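Local atomic coordinates of cellulosomal scaffoldin anchoring protein C (Acetivibrio cellulolyticus, PDB entry 4UYP), a protein that probably tethers cellulosomes to the bacterial cell surface, using cohesin domains, the third of them represented here, to bind the dockerin of the adaptor scaffoldin ScaB. Residues Asp102-Lys105 and Val106-Tyr110; Thr113-Ser116 and Ala117-Ser120. All coordinates share one frame; numbering follows the deposited sequence.

Overall arrangement
Both contacts are local turns of the cohesin domain, two residues apart in the chain. Interaction 1 (102-110) closes the loop that follows strand 91-100 and leads into strand 109-122; interaction 2 (113-120) is the tight turn that breaks this same strand further on. Their centres lie about 25 Å apart, and both face a second copy of the protein. Interaction 2 is the closer to the functional surfaces: the side chain of Thr114 is about 3 Å from the side chains of Ile6 and Asp136, residues that bind calcium in a structure of this protein although this chain carries no calcium here, and Tyr118 packs on the ScaB dockerin chain. In interaction 1, the side chain of Tyr110 is about 10 Å from that of Ile6.

Interaction 1: residues Asp102-Lys105 and Val106-Tyr110; sequences DSAK and VGELY
Glu108 folds its side chain back over Lys105, the first residue of the type II beta turn that it ends. The turn is closed by the backbone bond from Glu108 N to Lys105 O (3.2 Å, 161° at the hydrogen), with Gly107 taking the positive phi of its third position. From Glu108 CB, which lies 3.5 Å from Lys105 O, the chain passes the same carbonyl again, Glu108 CG standing 3.2 Å from Lys105 O. It then runs on extended (chi2 -178°), and this brings the carboxylate to the start of the turn, with Glu108 CD 3.3 Å from Lys105 N and the two side chains crossing at a slant. At the tip the two oxygens divide the work. Glu108 OE2 accepts a weak bond from Lys105 N (3.1 Å) and also lies against CB and CG of Lys105, whose own chain bends and leads its amine away. Glu108 OE1 takes the hydroxyl of Tyr110 in a short bond of 2.5 Å from Tyr110 OH that arrives from above the carboxylate plane, 36° out of it. The same Tyr110 OH touches Ala104 CB at 3.2 Å, bringing the loop up to the ring edge. Lys130 of the second subunit adds a salt bridge to Glu108 OE2. Gly107, Glu108 and Tyr110 make backbone bonds with strand 133-141, and the side chains of Ala104, Glu108 and Tyr110 all touch Val141.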
# COMPACT_ATOMS: atom_id res chain seq x y z
N ASP C 102 5.61 -16.70 -14.80
CA ASP C 102 5.90 -18.03 -15.32
C ASP C 102 6.81 -18.81 -14.36
O ASP C 102 6.78 -20.07 -14.46
CB ASP C 102 6.76 -17.90 -16.61
CG ASP C 102 5.96 -17.50 -17.83
OD1 ASP C 102 4.76 -17.13 -17.78
OD2 ASP C 102 6.60 -17.51 -18.97
N SER C 103 7.54 -18.17 -13.45
CA SER C 103 8.39 -18.87 -12.50
C SER C 103 7.75 -19.23 -11.18
O SER C 103 8.40 -19.81 -10.31
CB SER C 103 9.66 -18.07 -12.32
OG SER C 103 9.35 -16.89 -11.58
N ALA C 104 6.45 -18.98 -11.10
CA ALA C 104 5.70 -19.32 -9.84
C ALA C 104 5.77 -20.83 -9.56
O ALA C 104 5.66 -21.64 -10.48
CB ALA C 104 4.27 -18.85 -10.03
N LYS C 105 5.88 -21.16 -8.28
CA LYS C 105 5.88 -22.56 -7.87
C LYS C 105 4.54 -22.86 -7.26
O LYS C 105 3.87 -22.05 -6.63
CB LYS C 105 6.97 -22.88 -6.85
CG LYS C 105 8.36 -22.40 -7.30
CD LYS C 105 8.87 -23.21 -8.42
CE LYS C 105 10.41 -23.25 -8.38
NZ LYS C 105 10.85 -23.84 -9.67
N VAL C 106 4.13 -24.13 -7.46
CA VAL C 106 2.85 -24.57 -6.84
C VAL C 106 2.89 -24.44 -5.33
O VAL C 106 3.91 -24.79 -4.65
CB VAL C 106 2.60 -26.05 -7.24
CG1 VAL C 106 1.36 -26.62 -6.53
CG2 VAL C 106 2.34 -26.11 -8.76
N GLY C 107 1.81 -23.85 -4.78
CA GLY C 107 1.71 -23.66 -3.38
C GLY C 107 1.96 -22.22 -2.90
O GLY C 107 1.62 -21.86 -1.75
N GLU C 108 2.50 -21.42 -3.81
CA GLU C 108 2.70 -20.01 -3.45
C GLU C 108 1.35 -19.33 -3.32
O GLU C 108 0.32 -19.68 -4.00
CB GLU C 108 3.52 -19.32 -4.51
CG GLU C 108 4.95 -19.90 -4.59
CD GLU C 108 5.88 -19.22 -5.60
OE1 GLU C 108 5.73 -18.12 -5.97
OE2 GLU C 108 6.96 -19.81 -5.76
N LEU C 109 1.28 -18.37 -2.40
CA LEU C 109 0.03 -17.63 -2.12
C LEU C 109 0.34 -16.16 -2.26
O LEU C 109 1.30 -15.66 -1.58
CB LEU C 109 -0.48 -17.89 -0.68
CG LEU C 109 -0.68 -19.41 -0.37
CD1 LEU C 109 -1.09 -19.54 1.08
CD2 LEU C 109 -1.76 -20.04 -1.21
N TYR C 110 -0.40 -15.47 -3.08
CA TYR C 110 -0.13 -14.02 -3.30
C TYR C 110 -1.24 -13.27 -2.71
O TYR C 110 -2.44 -13.41 -3.02
CB TYR C 110 0.01 -13.72 -4.79
CG TYR C 110 1.01 -14.64 -5.50
CD1 TYR C 110 2.18 -15.08 -4.84
CD2 TYR C 110 0.76 -15.16 -6.74
CE1 TYR C 110 3.15 -15.89 -5.47
CE2 TYR C 110 1.71 -15.94 -7.38
CZ TYR C 110 2.88 -16.36 -6.71
OH TYR C 110 3.80 -17.19 -7.29

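Interaction 2: residues Thr113-Ser116 and Ala117-Ser120; sequences TTNS and AYTS
Between Asn115 and Tyr118 the backbone makes a tight turn, with Ser116 and Ala117 both at helix-like angles, closed by the bond from Tyr118 N to Asn115 O (3.2 Å, 160° at the hydrogen). Here strand 109-122 is interrupted. The side chain of Asn115 adds an Asx turn to the first half: with CG anti to the backbone N (chi1 -171°) the amide leans over the bend, and Asn115 OD1 accepts from Ala117 N at 2.9 Å, the donor lying in the carbonyl plane. The same OD1 meets Ala117 CB and the edge of the Tyr118 ring, 3.4 Å from Tyr118 CD1. Asn115 and Tyr118 thus run side by side, pointing the same way, with amide and ring almost perpendicular (89°). The other end of the amide, ND2, binds Asn39 OD1 and a buffer molecule.

Thr119 approaches the turn from its far end. Thr119 OG1 donates to Asn115 O at 2.7 Å and also bonds to Arg37 N of strand 33-39, while Thr119 CG2 lies 4.1 Å from Thr114 CG2, the two side chains crossing at about a right angle. Ser116 OG bonds to Asn111 O and Thr113 OG1 of the second subunit; Tyr118 makes a cation-pi contact with Arg37 and packs on Val25 of the scaffoldin B chain.

The chemistry implies a firmly defined kink. Asn115 O is gripped by two donors from opposite faces of its carbonyl plane, Asn115 OD1 holds a third donor, Ala117 N, and partners at both ends of the amide fix its rotation, so the backbone O, OD1 and ND2 of buried Asn115 all have partners, beside Tyr118, which packs on the dockerin chain.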
# COMPACT_ATOMS: atom_id res chain seq x y z
N THR C 113 -4.05 -7.02 -1.66
CA THR C 113 -4.40 -6.27 -0.43
C THR C 113 -5.02 -4.89 -0.66
O THR C 113 -4.53 -4.20 -1.47
CB THR C 113 -3.07 -6.04 0.45
OG1 THR C 113 -2.04 -5.40 -0.25
CG2 THR C 113 -2.47 -7.47 0.88
N THR C 114 -6.06 -4.57 0.06
CA THR C 114 -6.65 -3.16 0.00
C THR C 114 -5.71 -2.18 0.69
O THR C 114 -5.34 -2.45 1.87
CB THR C 114 -7.97 -3.17 0.65
OG1 THR C 114 -8.87 -4.15 0.07
CG2 THR C 114 -8.63 -1.75 0.44
N ASN C 115 -5.40 -1.08 0.07
CA ASN C 115 -4.48 -0.04 0.63
C ASN C 115 -5.37 1.05 1.28
O ASN C 115 -5.93 1.86 0.54
CB ASN C 115 -3.54 0.44 -0.43
CG ASN C 115 -2.42 1.34 0.12
OD1 ASN C 115 -2.78 2.12 1.08
ND2 ASN C 115 -1.29 1.36 -0.45
N SER C 116 -5.40 1.12 2.62
CA SER C 116 -6.31 2.09 3.29
C SER C 116 -5.79 3.50 3.10
O SER C 116 -6.62 4.39 3.29
CB SER C 116 -6.55 1.68 4.76
OG SER C 116 -5.28 1.73 5.29
N ALA C 117 -4.54 3.76 2.76
CA ALA C 117 -4.07 5.11 2.54
C ALA C 117 -4.57 5.74 1.24
O ALA C 117 -4.49 6.95 1.01
CB ALA C 117 -2.56 5.19 2.66
N TYR C 118 -5.03 4.89 0.32
CA TYR C 118 -5.35 5.31 -1.03
C TYR C 118 -6.80 4.90 -1.40
O TYR C 118 -7.20 5.10 -2.58
CB TYR C 118 -4.35 4.72 -2.10
CG TYR C 118 -3.02 5.34 -1.96
CD1 TYR C 118 -2.09 4.68 -1.08
CD2 TYR C 118 -2.63 6.45 -2.70
CE1 TYR C 118 -0.80 5.24 -0.95
CE2 TYR C 118 -1.35 7.04 -2.56
CZ TYR C 118 -0.46 6.32 -1.69
OH TYR C 118 0.80 6.89 -1.50
N THR C 119 -7.54 4.40 -0.46
CA THR C 119 -8.91 3.89 -0.68
C THR C 119 -9.80 4.71 0.19
O THR C 119 -9.60 4.76 1.43
CB THR C 119 -8.99 2.44 -0.27
OG1 THR C 119 -8.09 1.69 -1.14
CG2 THR C 119 -10.38 1.81 -0.42
N SER C 120 -10.84 5.28 -0.43
CA SER C 120 -11.83 6.08 0.38
C SER C 120 -13.11 6.09 -0.40
O SER C 120 -13.14 5.97 -1.63
CB SER C 120 -11.43 7.54 0.62
OG SER C 120 -11.42 8.36 -0.56